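Local coordinates for protein c-di-GMP synthase (Capnocytophaga granulosa, PDB 6WT9) that synthesises the second messenger 3',3'-c-di-GMP from two GTP molecules as the nucleotidyltransferase of a CBASS antiphage defence system, at residues L42-L47 and K341-N346; L76-Q81 and K151-L156; L101-K106 and F227-I232; R251-L256 and K334-E339. All blocks are in the same frame, centred on the assembly; numbering follows the deposited sequence.

Contact 1: residues L42-L47 and K341-N346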
loop_
_atom_site.group_PDB
_atom_site.type_symbol
_atom_site.label_atom_id
_atom_site.label_comp_id
_atom_site.label_asym_id
_atom_site.label_seq_id
_atom_site.Cartn_x
_atom_site.Cartn_y
_atom_site.Cartn_z
ATOM N N LEU A 42 17.393 12.435 11.192
ATOM C CA LEU A 42 17.434 12.496 9.734
ATOM C C LEU A 42 17.513 11.106 9.118
ATOM O O LEU A 42 16.966 10.882 8.033
ATOM C CB LEU A 42 18.618 13.345 9.268
ATOM C CG LEU A 42 18.687 14.794 9.752
ATOM C CD1 LEU A 42 19.863 15.509 9.110
ATOM C CD2 LEU A 42 17.383 15.532 9.472
ATOM N N LYS A 43 18.192 10.169 9.787
ATOM C CA LYS A 43 18.256 8.797 9.293
ATOM C C LYS A 43 16.872 8.164 9.270
ATOM O O LYS A 43 16.480 7.530 8.283
ATOM C CB LYS A 43 19.194 7.961 10.163
ATOM C CG LYS A 43 20.647 8.389 10.167
ATOM C CD LYS A 43 21.449 7.466 11.074
ATOM C CE LYS A 43 22.916 7.844 11.123
ATOM N NZ LYS A 43 23.681 6.903 11.990
ATOM N N TYR A 44 16.123 8.318 10.364
ATOM C CA TYR A 44 14.805 7.703 10.459
ATOM C C TYR A 44 13.850 8.285 9.426
ATOM O O TYR A 44 13.114 7.541 8.767
ATOM C CB TYR A 44 14.254 7.881 11.874
ATOM C CG TYR A 44 12.865 7.323 12.079
ATOM C CD1 TYR A 44 12.647 5.954 12.127
ATOM C CD2 TYR A 44 11.774 8.167 12.234
ATOM C CE1 TYR A 44 11.380 5.439 12.317
ATOM C CE2 TYR A 44 10.504 7.663 12.426
ATOM C CZ TYR A 44 10.312 6.298 12.468
ATOM O OH TYR A 44 9.047 5.792 12.658
ATOM N N ILE A 45 13.857 9.608 9.260
ATOM C CA ILE A 45 12.965 10.242 8.297
ATOM C C ILE A 45 13.336 9.843 6.874
ATOM O O ILE A 45 12.464 9.526 6.057
ATOM C CB ILE A 45 12.984 11.771 8.480
ATOM C CG1 ILE A 45 12.480 12.149 9.874
ATOM C CG2 ILE A 45 12.136 12.449 7.415
ATOM C CD1 ILE A 45 12.733 13.596 10.235
ATOM N N THR A 46 14.633 9.846 6.555
ATOM C CA THR A 46 15.059 9.526 5.195
ATOM C C THR A 46 14.742 8.080 4.837
ATOM O O THR A 46 14.302 7.796 3.716
ATOM C CB THR A 46 16.555 9.797 5.028
ATOM O OG1 THR A 46 16.834 11.169 5.331
ATOM C CG2 THR A 46 16.984 9.510 3.599
ATOM N N LEU A 47 14.954 7.152 5.772
ATOM C CA LEU A 47 14.660 5.753 5.489
ATOM C C LEU A 47 13.161 5.488 5.453
ATOM O O LEU A 47 12.701 4.659 4.660
ATOM C CB LEU A 47 15.337 4.848 6.518
ATOM C CG LEU A 47 15.275 3.354 6.201
ATOM C CD1 LEU A 47 15.765 3.096 4.785
ATOM C CD2 LEU A 47 16.088 2.553 7.206
ATOM N N LYS A 341 3.460 15.843 14.199
ATOM C CA LYS A 341 3.837 17.009 14.989
ATOM C C LYS A 341 5.105 16.745 15.792
ATOM O O LYS A 341 5.966 17.627 15.915
ATOM C CB LYS A 341 2.679 17.401 15.911
ATOM C CG LYS A 341 2.993 18.517 16.889
ATOM C CD LYS A 341 1.825 18.763 17.833
ATOM C CE LYS A 341 0.757 19.639 17.196
ATOM N NZ LYS A 341 1.197 21.061 17.089
ATOM N N ILE A 342 5.246 15.533 16.333
ATOM C CA ILE A 342 6.441 15.193 17.102
ATOM C C ILE A 342 7.669 15.176 16.201
ATOM O O ILE A 342 8.712 15.751 16.537
ATOM C CB ILE A 342 6.252 13.844 17.819
ATOM C CG1 ILE A 342 5.211 13.972 18.933
ATOM C CG2 ILE A 342 7.579 13.343 18.374
ATOM C CD1 ILE A 342 4.931 12.669 19.656
ATOM N N ILE A 343 7.569 14.510 15.047
ATOM C CA ILE A 343 8.690 14.468 14.111
ATOM C C ILE A 343 9.057 15.876 13.660
ATOM O O ILE A 343 10.231 16.262 13.661
ATOM C CB ILE A 343 8.354 13.571 12.905
ATOM C CG1 ILE A 343 7.983 12.158 13.361
ATOM C CG2 ILE A 343 9.527 13.536 11.936
ATOM C CD1 ILE A 343 9.134 11.390 13.950
ATOM N N TYR A 344 8.048 16.656 13.262
ATOM C CA TYR A 344 8.273 18.018 12.787
ATOM C C TYR A 344 9.014 18.848 13.828
ATOM O O TYR A 344 9.971 19.560 13.506
ATOM C CB TYR A 344 6.924 18.651 12.426
ATOM C CG TYR A 344 6.962 20.053 11.844
ATOM C CD1 TYR A 344 8.146 20.627 11.398
ATOM C CD2 TYR A 344 5.798 20.800 11.741
ATOM C CE1 TYR A 344 8.168 21.906 10.876
ATOM C CE2 TYR A 344 5.810 22.077 11.217
ATOM C CZ TYR A 344 6.996 22.625 10.785
ATOM O OH TYR A 344 7.008 23.897 10.261
ATOM N N SER A 345 8.590 18.760 15.091
ATOM C CA SER A 345 9.216 19.562 16.135
ATOM C C SER A 345 10.675 19.166 16.339
ATOM O O SER A 345 11.534 20.028 16.562
ATOM C CB SER A 345 8.429 19.426 17.439
ATOM O OG SER A 345 8.501 18.108 17.948
ATOM N N ASN A 346 10.977 17.871 16.257
ATOM C CA ASN A 346 12.353 17.403 16.386
ATOM C C ASN A 346 13.188 17.673 15.142
ATOM O O ASN A 346 14.413 17.525 15.196
ATOM C CB ASN A 346 12.377 15.901 16.694
ATOM C CG ASN A 346 11.614 15.549 17.957
ATOM O OD1 ASN A 346 11.411 16.394 18.829
ATOM N ND2 ASN A 346 11.189 14.295 18.064
#

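Contact 2: residues L76-Q81 and K151-L156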
loop_
_atom_site.group_PDB
_atom_site.type_symbol
_atom_site.label_atom_id
_atom_site.label_comp_id
_atom_site.label_asym_id
_atom_site.label_seq_id
_atom_site.Cartn_x
_atom_site.Cartn_y
_atom_site.Cartn_z
ATOM N N LEU A 76 -9.799 -21.371 -16.554
ATOM C CA LEU A 76 -10.149 -20.960 -17.905
ATOM C C LEU A 76 -10.952 -19.665 -17.869
ATOM O O LEU A 76 -11.653 -19.378 -16.893
ATOM C CB LEU A 76 -10.966 -22.040 -18.627
ATOM C CG LEU A 76 -10.297 -23.389 -18.885
ATOM C CD1 LEU A 76 -11.263 -24.329 -19.591
ATOM C CD2 LEU A 76 -9.030 -23.206 -19.699
ATOM N N ASP A 77 -10.835 -18.888 -18.949
ATOM C CA ASP A 77 -11.622 -17.668 -19.154
ATOM C C ASP A 77 -11.373 -16.642 -18.048
ATOM O O ASP A 77 -12.302 -16.030 -17.516
ATOM C CB ASP A 77 -13.116 -17.993 -19.267
ATOM C CG ASP A 77 -13.400 -19.108 -20.251
ATOM O OD1 ASP A 77 -12.812 -19.097 -21.352
ATOM O OD2 ASP A 77 -14.212 -19.999 -19.920
ATOM N N VAL A 78 -10.099 -16.449 -17.704
ATOM C CA VAL A 78 -9.710 -15.502 -16.666
ATOM C C VAL A 78 -8.508 -14.694 -17.135
ATOM O O VAL A 78 -7.755 -15.105 -18.020
ATOM C CB VAL A 78 -9.376 -16.197 -15.324
ATOM C CG1 VAL A 78 -10.597 -16.912 -14.768
ATOM C CG2 VAL A 78 -8.212 -17.165 -15.501
ATOM N N GLU A 79 -8.340 -13.524 -16.526
ATOM C CA GLU A 79 -7.153 -12.707 -16.716
ATOM C C GLU A 79 -6.588 -12.342 -15.351
ATOM O O GLU A 79 -7.328 -12.183 -14.377
ATOM C CB GLU A 79 -7.450 -11.444 -17.535
ATOM C CG GLU A 79 -8.296 -10.405 -16.828
ATOM C CD GLU A 79 -8.551 -9.193 -17.699
ATOM O OE1 GLU A 79 -9.351 -9.301 -18.652
ATOM O OE2 GLU A 79 -7.936 -8.137 -17.443
ATOM N N TYR A 80 -5.267 -12.226 -15.287
ATOM C CA TYR A 80 -4.552 -12.056 -14.031
ATOM C C TYR A 80 -4.001 -10.641 -13.932
ATOM O O TYR A 80 -3.295 -10.183 -14.835
ATOM C CB TYR A 80 -3.419 -13.076 -13.912
ATOM C CG TYR A 80 -3.884 -14.508 -14.014
ATOM C CD1 TYR A 80 -4.304 -15.201 -12.887
ATOM C CD2 TYR A 80 -3.906 -15.168 -15.237
ATOM C CE1 TYR A 80 -4.734 -16.512 -12.974
ATOM C CE2 TYR A 80 -4.336 -16.479 -15.333
ATOM C CZ TYR A 80 -4.747 -17.146 -14.197
ATOM O OH TYR A 80 -5.175 -18.449 -14.282
ATOM N N GLN A 81 -4.330 -9.956 -12.839
ATOM C CA GLN A 81 -3.791 -8.641 -12.531
ATOM C C GLN A 81 -3.311 -8.627 -11.086
ATOM O O GLN A 81 -3.590 -9.540 -10.304
ATOM C CB GLN A 81 -4.828 -7.529 -12.756
ATOM C CG GLN A 81 -5.349 -7.435 -14.182
ATOM C CD GLN A 81 -4.248 -7.217 -15.201
ATOM O OE1 GLN A 81 -3.213 -6.621 -14.902
ATOM N NE2 GLN A 81 -4.468 -7.706 -16.416
ATOM N N LYS A 151 -17.719 -18.787 -8.482
ATOM C CA LYS A 151 -17.662 -19.875 -7.513
ATOM C C LYS A 151 -16.781 -21.014 -8.014
ATOM O O LYS A 151 -16.020 -21.610 -7.242
ATOM C CB LYS A 151 -19.076 -20.374 -7.216
ATOM C CG LYS A 151 -19.155 -21.574 -6.292
ATOM C CD LYS A 151 -20.599 -22.016 -6.114
ATOM C CE LYS A 151 -20.695 -23.315 -5.340
ATOM N NZ LYS A 151 -22.109 -23.674 -5.040
ATOM N N ASN A 152 -16.864 -21.321 -9.311
ATOM C CA ASN A 152 -16.030 -22.373 -9.887
ATOM C C ASN A 152 -14.553 -22.002 -9.821
ATOM O O ASN A 152 -13.713 -22.819 -9.421
ATOM C CB ASN A 152 -16.463 -22.646 -11.330
ATOM C CG ASN A 152 -15.550 -23.631 -12.040
ATOM O OD1 ASN A 152 -15.473 -24.802 -11.668
ATOM N ND2 ASN A 152 -14.865 -23.162 -13.077
ATOM N N ASN A 153 -14.217 -20.769 -10.208
ATOM C CA ASN A 153 -12.827 -20.325 -10.150
ATOM C C ASN A 153 -12.293 -20.329 -8.724
ATOM O O ASN A 153 -11.109 -20.611 -8.509
ATOM C CB ASN A 153 -12.690 -18.930 -10.761
ATOM C CG ASN A 153 -12.829 -18.940 -12.269
ATOM O OD1 ASN A 153 -12.632 -19.972 -12.914
ATOM N ND2 ASN A 153 -13.168 -17.790 -12.843
ATOM N N ARG A 154 -13.143 -20.022 -7.743
ATOM C CA ARG A 154 -12.707 -20.049 -6.350
ATOM C C ARG A 154 -12.420 -21.475 -5.895
ATOM O O ARG A 154 -11.401 -21.737 -5.248
ATOM C CB ARG A 154 -13.765 -19.397 -5.459
ATOM C CG ARG A 154 -13.465 -19.460 -3.968
ATOM C CD ARG A 154 -12.138 -18.797 -3.640
ATOM N NE ARG A 154 -12.143 -18.171 -2.320
ATOM C CZ ARG A 154 -11.737 -18.767 -1.203
ATOM N NH1 ARG A 154 -11.292 -20.012 -1.239
ATOM N NH2 ARG A 154 -11.777 -18.116 -0.050
ATOM N N LEU A 155 -13.310 -22.414 -6.231
ATOM C CA LEU A 155 -13.100 -23.804 -5.840
ATOM C C LEU A 155 -11.915 -24.419 -6.578
ATOM O O LEU A 155 -11.142 -25.184 -5.991
ATOM C CB LEU A 155 -14.371 -24.617 -6.093
ATOM C CG LEU A 155 -15.568 -24.299 -5.195
ATOM C CD1 LEU A 155 -16.805 -25.044 -5.669
ATOM C CD2 LEU A 155 -15.258 -24.642 -3.745
ATOM N N LEU A 156 -11.754 -24.098 -7.864
ATOM C CA LEU A 156 -10.626 -24.639 -8.617
ATOM C C LEU A 156 -9.308 -24.055 -8.130
ATOM O O LEU A 156 -8.289 -24.755 -8.095
ATOM C CB LEU A 156 -10.811 -24.373 -10.111
ATOM C CG LEU A 156 -11.888 -25.190 -10.829
ATOM C CD1 LEU A 156 -12.028 -24.736 -12.273
ATOM C CD2 LEU A 156 -11.568 -26.674 -10.763
HETATM O O HOH W 1 -12.119 -21.766 -14.824
HETATM O O HOH W 2 -13.713 -17.713 -15.537
#

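Contact 3: residues L101-K106 and F227-I232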
loop_
_atom_site.group_PDB
_atom_site.type_symbol
_atom_site.label_atom_id
_atom_site.label_comp_id
_atom_site.label_asym_id
_atom_site.label_seq_id
_atom_site.Cartn_x
_atom_site.Cartn_y
_atom_site.Cartn_z
ATOM N N LEU A 101 -5.167 -10.808 -8.514
ATOM C CA LEU A 101 -6.574 -10.751 -8.887
ATOM C C LEU A 101 -6.845 -11.705 -10.043
ATOM O O LEU A 101 -6.123 -11.696 -11.046
ATOM C CB LEU A 101 -6.973 -9.326 -9.271
ATOM C CG LEU A 101 -7.107 -8.329 -8.119
ATOM C CD1 LEU A 101 -7.304 -6.923 -8.648
ATOM C CD2 LEU A 101 -8.266 -8.722 -7.227
ATOM N N VAL A 102 -7.879 -12.527 -9.895
ATOM C CA VAL A 102 -8.312 -13.463 -10.927
ATOM C C VAL A 102 -9.659 -12.963 -11.433
ATOM O O VAL A 102 -10.689 -13.144 -10.775
ATOM C CB VAL A 102 -8.404 -14.900 -10.400
ATOM C CG1 VAL A 102 -8.760 -15.854 -11.526
ATOM C CG2 VAL A 102 -7.097 -15.308 -9.730
ATOM N N ILE A 103 -9.658 -12.331 -12.603
ATOM C CA ILE A 103 -10.820 -11.618 -13.121
ATOM C C ILE A 103 -11.371 -12.382 -14.316
ATOM O O ILE A 103 -10.633 -12.685 -15.261
ATOM C CB ILE A 103 -10.457 -10.173 -13.506
ATOM C CG1 ILE A 103 -9.516 -9.571 -12.461
ATOM C CG2 ILE A 103 -11.713 -9.323 -13.639
ATOM C CD1 ILE A 103 -9.061 -8.162 -12.778
ATOM N N SER A 104 -12.669 -12.683 -14.278
ATOM C CA SER A 104 -13.308 -13.417 -15.361
ATOM C C SER A 104 -13.492 -12.531 -16.587
ATOM O O SER A 104 -13.846 -11.354 -16.477
ATOM C CB SER A 104 -14.663 -13.963 -14.912
ATOM O OG SER A 104 -14.510 -14.994 -13.953
ATOM N N ASP A 105 -13.264 -13.115 -17.764
ATOM C CA ASP A 105 -13.418 -12.413 -19.032
ATOM C C ASP A 105 -14.873 -12.232 -19.443
ATOM O O ASP A 105 -15.130 -11.730 -20.543
ATOM C CB ASP A 105 -12.669 -13.160 -20.138
ATOM C CG ASP A 105 -11.233 -13.459 -19.767
ATOM O OD1 ASP A 105 -10.807 -13.044 -18.669
ATOM O OD2 ASP A 105 -10.533 -14.113 -20.569
ATOM N N LYS A 106 -15.822 -12.626 -18.601
ATOM C CA LYS A 106 -17.236 -12.546 -18.940
ATOM C C LYS A 106 -18.023 -11.815 -17.857
ATOM O O LYS A 106 -18.131 -12.290 -16.726
ATOM C CB LYS A 106 -17.808 -13.949 -19.155
ATOM C CG LYS A 106 -17.228 -14.675 -20.359
ATOM C CD LYS A 106 -17.475 -16.172 -20.280
ATOM C CE LYS A 106 -17.109 -16.855 -21.587
ATOM N NZ LYS A 106 -15.742 -16.484 -22.047
ATOM N N PHE A 227 -11.973 -0.121 -7.343
ATOM C CA PHE A 227 -11.202 0.479 -8.432
ATOM C C PHE A 227 -9.718 0.435 -8.091
ATOM O O PHE A 227 -9.085 1.475 -7.869
ATOM C CB PHE A 227 -11.666 1.914 -8.694
ATOM C CG PHE A 227 -13.134 2.028 -9.013
ATOM C CD1 PHE A 227 -14.074 2.130 -7.997
ATOM C CD2 PHE A 227 -13.573 2.035 -10.327
ATOM C CE1 PHE A 227 -15.424 2.238 -8.290
ATOM C CE2 PHE A 227 -14.920 2.143 -10.626
ATOM C CZ PHE A 227 -15.847 2.245 -9.605
ATOM N N PRO A 228 -9.120 -0.759 -8.058
ATOM C CA PRO A 228 -7.713 -0.861 -7.653
ATOM C C PRO A 228 -6.748 -0.402 -8.734
ATOM O O PRO A 228 -5.702 0.181 -8.431
ATOM C CB PRO A 228 -7.549 -2.354 -7.350
ATOM C CG PRO A 228 -8.523 -3.017 -8.264
ATOM C CD PRO A 228 -9.698 -2.078 -8.386
ATOM N N PHE A 229 -7.085 -0.659 -9.999
ATOM C CA PHE A 229 -6.184 -0.297 -11.088
ATOM C C PHE A 229 -6.188 1.206 -11.327
ATOM O O PHE A 229 -5.146 1.794 -11.636
ATOM C CB PHE A 229 -6.575 -1.049 -12.358
ATOM C CG PHE A 229 -6.813 -2.511 -12.138
ATOM C CD1 PHE A 229 -5.903 -3.276 -11.425
ATOM C CD2 PHE A 229 -7.958 -3.119 -12.622
ATOM C CE1 PHE A 229 -6.125 -4.620 -11.211
ATOM C CE2 PHE A 229 -8.185 -4.462 -12.414
ATOM C CZ PHE A 229 -7.270 -5.214 -11.708
ATOM N N LEU A 230 -7.355 1.842 -11.192
ATOM C CA LEU A 230 -7.423 3.296 -11.285
ATOM C C LEU A 230 -6.652 3.951 -10.149
ATOM O O LEU A 230 -5.960 4.954 -10.355
ATOM C CB LEU A 230 -8.883 3.752 -11.279
ATOM C CG LEU A 230 -9.144 5.259 -11.228
ATOM C CD1 LEU A 230 -8.495 5.959 -12.412
ATOM C CD2 LEU A 230 -10.640 5.539 -11.190
ATOM N N SER A 231 -6.755 3.392 -8.940
ATOM C CA SER A 231 -6.006 3.927 -7.808
ATOM C C SER A 231 -4.505 3.795 -8.031
ATOM O O SER A 231 -3.746 4.736 -7.768
ATOM C CB SER A 231 -6.424 3.214 -6.522
ATOM O OG SER A 231 -7.812 3.359 -6.286
ATOM N N ILE A 232 -4.063 2.635 -8.517
ATOM C CA ILE A 232 -2.643 2.418 -8.784
ATOM C C ILE A 232 -2.137 3.412 -9.821
ATOM O O ILE A 232 -1.097 4.054 -9.639
ATOM C CB ILE A 232 -2.401 0.965 -9.236
ATOM C CG1 ILE A 232 -2.536 0.008 -8.053
ATOM C CG2 ILE A 232 -1.039 0.830 -9.911
ATOM C CD1 ILE A 232 -2.545 -1.450 -8.452
#

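Contact 4: residues R251-L256 and K334-E339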
loop_
_atom_site.group_PDB
_atom_site.type_symbol
_atom_site.label_atom_id
_atom_site.label_comp_id
_atom_site.label_asym_id
_atom_site.label_seq_id
_atom_site.Cartn_x
_atom_site.Cartn_y
_atom_site.Cartn_z
ATOM N N ARG A 251 4.761 6.500 2.134
ATOM C CA ARG A 251 5.568 5.557 2.906
ATOM C C ARG A 251 5.930 6.117 4.274
ATOM O O ARG A 251 6.012 5.365 5.254
ATOM C CB ARG A 251 6.836 5.192 2.128
ATOM C CG ARG A 251 6.570 4.548 0.774
ATOM C CD ARG A 251 7.850 4.030 0.138
ATOM N NE ARG A 251 8.714 5.107 -0.337
ATOM C CZ ARG A 251 8.941 5.377 -1.619
ATOM N NH1 ARG A 251 8.371 4.645 -2.567
ATOM N NH2 ARG A 251 9.745 6.380 -1.953
ATOM N N PHE A 252 6.142 7.432 4.362
ATOM C CA PHE A 252 6.464 8.062 5.638
ATOM C C PHE A 252 5.322 7.899 6.635
ATOM O O PHE A 252 5.529 7.448 7.767
ATOM C CB PHE A 252 6.783 9.541 5.406
ATOM C CG PHE A 252 7.136 10.299 6.652
ATOM C CD1 PHE A 252 8.402 10.197 7.205
ATOM C CD2 PHE A 252 6.214 11.140 7.251
ATOM C CE1 PHE A 252 8.736 10.907 8.342
ATOM C CE2 PHE A 252 6.542 11.853 8.388
ATOM C CZ PHE A 252 7.804 11.735 8.937
ATOM N N LEU A 253 4.102 8.255 6.223
ATOM C CA LEU A 253 2.953 8.138 7.117
ATOM C C LEU A 253 2.714 6.690 7.524
ATOM O O LEU A 253 2.387 6.411 8.685
ATOM C CB LEU A 253 1.705 8.716 6.450
ATOM C CG LEU A 253 1.665 10.232 6.264
ATOM C CD1 LEU A 253 0.294 10.665 5.767
ATOM C CD2 LEU A 253 2.016 10.942 7.561
ATOM N N LYS A 254 2.867 5.755 6.584
ATOM C CA LYS A 254 2.670 4.346 6.911
ATOM C C LYS A 254 3.700 3.859 7.921
ATOM O O LYS A 254 3.386 3.017 8.770
ATOM C CB LYS A 254 2.717 3.502 5.635
ATOM C CG LYS A 254 1.584 3.806 4.663
ATOM C CD LYS A 254 1.801 3.162 3.298
ATOM C CE LYS A 254 1.671 1.650 3.351
ATOM N NZ LYS A 254 1.758 1.046 1.987
ATOM N N ASN A 255 4.925 4.381 7.857
ATOM C CA ASN A 255 5.937 4.000 8.836
ATOM C C ASN A 255 5.662 4.634 10.194
ATOM O O ASN A 255 5.899 4.008 11.234
ATOM C CB ASN A 255 7.328 4.372 8.327
ATOM C CG ASN A 255 7.941 3.280 7.474
ATOM O OD1 ASN A 255 7.980 2.117 7.876
ATOM N ND2 ASN A 255 8.413 3.644 6.287
ATOM N N LEU A 256 5.165 5.876 10.210
ATOM C CA LEU A 256 4.740 6.476 11.471
ATOM C C LEU A 256 3.585 5.700 12.089
ATOM O O LEU A 256 3.482 5.610 13.319
ATOM C CB LEU A 256 4.337 7.935 11.267
ATOM C CG LEU A 256 5.433 8.933 10.893
ATOM C CD1 LEU A 256 4.924 10.347 11.101
ATOM C CD2 LEU A 256 6.696 8.687 11.700
ATOM N N LYS A 334 -6.326 12.102 14.202
ATOM C CA LYS A 334 -5.739 12.989 15.201
ATOM C C LYS A 334 -4.450 12.407 15.767
ATOM O O LYS A 334 -3.462 13.132 15.937
ATOM C CB LYS A 334 -6.739 13.257 16.327
ATOM C CG LYS A 334 -7.959 14.063 15.912
ATOM C CD LYS A 334 -8.918 14.229 17.081
ATOM C CE LYS A 334 -10.157 15.013 16.678
ATOM N NZ LYS A 334 -11.099 15.183 17.819
HETATM N N MSE A 335 -4.436 11.108 16.058
HETATM C CA MSE A 335 -3.249 10.468 16.619
HETATM C C MSE A 335 -2.095 10.471 15.624
HETATM O O MSE A 335 -0.932 10.584 16.011
HETATM C CB MSE A 335 -3.554 9.033 17.058
HETATM C CG MSE A 335 -4.597 8.922 18.160
HETATM SE SE MSE A 335 -4.456 10.315 19.517
HETATM C CE MSE A 335 -2.685 9.927 20.217
ATOM N N LEU A 336 -2.421 10.340 14.336
ATOM C CA LEU A 336 -1.392 10.443 13.306
ATOM C C LEU A 336 -0.845 11.863 13.225
ATOM O O LEU A 336 0.349 12.063 12.974
ATOM C CB LEU A 336 -1.954 9.997 11.956
ATOM C CG LEU A 336 -0.981 9.943 10.779
ATOM C CD1 LEU A 336 0.170 8.993 11.076
ATOM C CD2 LEU A 336 -1.710 9.524 9.511
ATOM N N LEU A 337 -1.705 12.862 13.443
ATOM C CA LEU A 337 -1.243 14.245 13.501
ATOM C C LEU A 337 -0.275 14.457 14.659
ATOM O O LEU A 337 0.688 15.225 14.541
ATOM C CB LEU A 337 -2.439 15.187 13.618
ATOM C CG LEU A 337 -2.138 16.677 13.778
ATOM C CD1 LEU A 337 -1.303 17.182 12.613
ATOM C CD2 LEU A 337 -3.432 17.461 13.897
ATOM N N GLN A 338 -0.516 13.785 15.790
ATOM C CA GLN A 338 0.418 13.863 16.910
ATOM C C GLN A 338 1.800 13.364 16.509
ATOM O O GLN A 338 2.813 13.998 16.823
ATOM C CB GLN A 338 -0.104 13.050 18.097
ATOM C CG GLN A 338 -1.576 13.251 18.421
ATOM C CD GLN A 338 -1.862 14.575 19.097
ATOM O OE1 GLN A 338 -0.945 15.308 19.470
ATOM N NE2 GLN A 338 -3.143 14.889 19.263
ATOM N N GLU A 339 1.858 12.229 15.808
ATOM C CA GLU A 339 3.145 11.665 15.414
ATOM C C GLU A 339 3.891 12.594 14.463
ATOM O O GLU A 339 5.101 12.800 14.609
ATOM C CB GLU A 339 2.937 10.293 14.773
ATOM C CG GLU A 339 2.237 9.285 15.675
ATOM C CD GLU A 339 3.093 8.856 16.852
ATOM O OE1 GLU A 339 4.335 8.904 16.734
ATOM O OE2 GLU A 339 2.523 8.474 17.895
HETATM O O HOH W 3 5.306 6.893 14.834
#

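Contact 1: residues L42-L47 and K341-N346
Tyr44 is the first residue of 42-47 to reach helix 327-347, and it does so with the rim of its ring: CD1 of Ile343 lies at the edge, near the ring plane, 4.3 Å from Tyr44 CE2. The phenol OH is engaged elsewhere, in a hydrogen bond to Asp259. Next along the helix, Ile45 makes the closer approach, its CD1 lying 3.6 Å from Ile343 CG2 and its CG1 following at 3.9 Å from the same methyl. The two isoleucines slide past one another in opposite directions. This apolar contact lies in the buried interior of the all-helical part of this CD-NTase, where Phe252 of helix 245-259 touches both isoleucines. Ile343 can serve two partners because its arms diverge: chi1 of -57° puts CG1 beside the backbone N and leaves CG2 anti to it, where it meets Ile45, while a bend at chi2 (-68°) brings CD1 to the tyrosine. Tyr6 of helix 6-17 also touches Ile343.

Contact 2: residues L76-Q81 and K151-L156
A largely water-bridged contact joins the beginning of strand 78-83, an edge strand of the mixed sheet, to helix 147-164, where Asn153 meets Val78 directly and Leu76 and Asp77 through solvent. Val78 and Asn153 approach from opposite directions, with Val78 CG1 only 3.3 Å from Asn153 ND2. A chi1 of -63° places the branch turned to the amide, CG1, beside the valine's backbone N. Each end of the amide then meets a different water. One water accepts from Leu76 N at 2.9 Å and lies 2.7 Å from Asn153 OD1, to which it can donate. The other accepts from Asn153 ND2 at 2.7 Å and can donate to Asp77 O at 3.0 Å. Both waters are consistent with the amide as placed, oxygen toward one and nitrogen toward the other. Asn153 also touches Ser104 of the adjoining strand. A helix laid over a mixed sheet in this manner is part of the alpha/beta core of the nucleotidyltransferase fold.

Contact 3: residues L101-K106 and F227-I232
Where the nucleotidyltransferase sheet meets the start of the helical part of the chain, Leu101 and Ile103 of strand 98-104 receive Phe229 from the first turn of helix 228-241. The two aliphatic residues are two positions apart and so project from the same face of the strand, toward the helix. Their terminal methyls converge on one corner of the aromatic ring, with Phe229 CZ 3.5 Å from Leu101 CD1 and 3.6 Å from Ile103 CD1. The approaches differ in kind. Ile103 CD1 arrives at the edge, in the ring plane, whereas Leu101 CD1 comes in obliquely beside CZ and CE1. Pro228 covers one face of the same ring, its CG 4.0 Å above the plane and over the centre, and that atom also lies 4.1 Å from Leu101 CD1. Leucine, proline and phenylalanine thus form a compact three-way apolar cluster. Long side chains have to span the gap, because the axes of 101-104 and 228-232 come no nearer than 13.6 Å, running at 125° to each other. Around the cluster, Ile212 of strand 212-216 touches Leu101, Pro228 and Phe229, while strand 78-83 contributes Gln83 beside Leu101 and Pro228, and Gln81 against the phenylalanine.

Contact 4: residues R251-L256 and K334-E339
Helix segments 251-256 and 334-339 run nearly perpendicular, their axes 10.5 Å apart at closest approach and at 101° to each other, with the CA atoms of Leu256 and Glu339 forming the nearest pair. Leu336 reaches across with its two methyls: CD2 lies 4.4 Å from Leu253 CD1, and CD1 lies 4.3 Å from Leu256 CB. Leu256 in turn sends CD1 alongside Glu339, 4.2 Å from its CB, the two side chains sliding past each other in opposite directions. This is leucine-rich helix-helix packing inside the helical part of the CD-NTase, where Leu299 of helix 291-304 also touches Leu336. A water links the two helices. The Glu339 chain bends at chi2 (-69°), and the water donates to both its OE1, at 2.9 Å, and Leu256 O, at 2.7 Å. The buried carboxylate has further partners, with OE1 in a salt bridge to Lys4 and OE2 hydrogen-bonded to Ser260. Further along helix 327-347, Ile343 is touched by both Leu256 and Phe252.

Overall arrangement
The four contacts fall into two pairs on opposite sides of the chain's centre. Contacts 1 and 4, with centres 11 Å apart, share helix 327-347 and merge where Ile45 and Ile343 pack on Phe252. Contacts 2 and 3, 13 Å apart between centres, meet through neighbouring strands of one sheet: contact 2 sets helix 147-164 against strand 78-83, on the face shared by Val102 and Ser104 of the next strand, and contact 3 packs helix 228-241 on the face carrying Leu101 and Ile103. Contact 3 lies nearer the helical part, its centre 29 Å from that of contact 4. In related nucleotidyltransferases the active site lies in the cleft between the two parts, as is likely here.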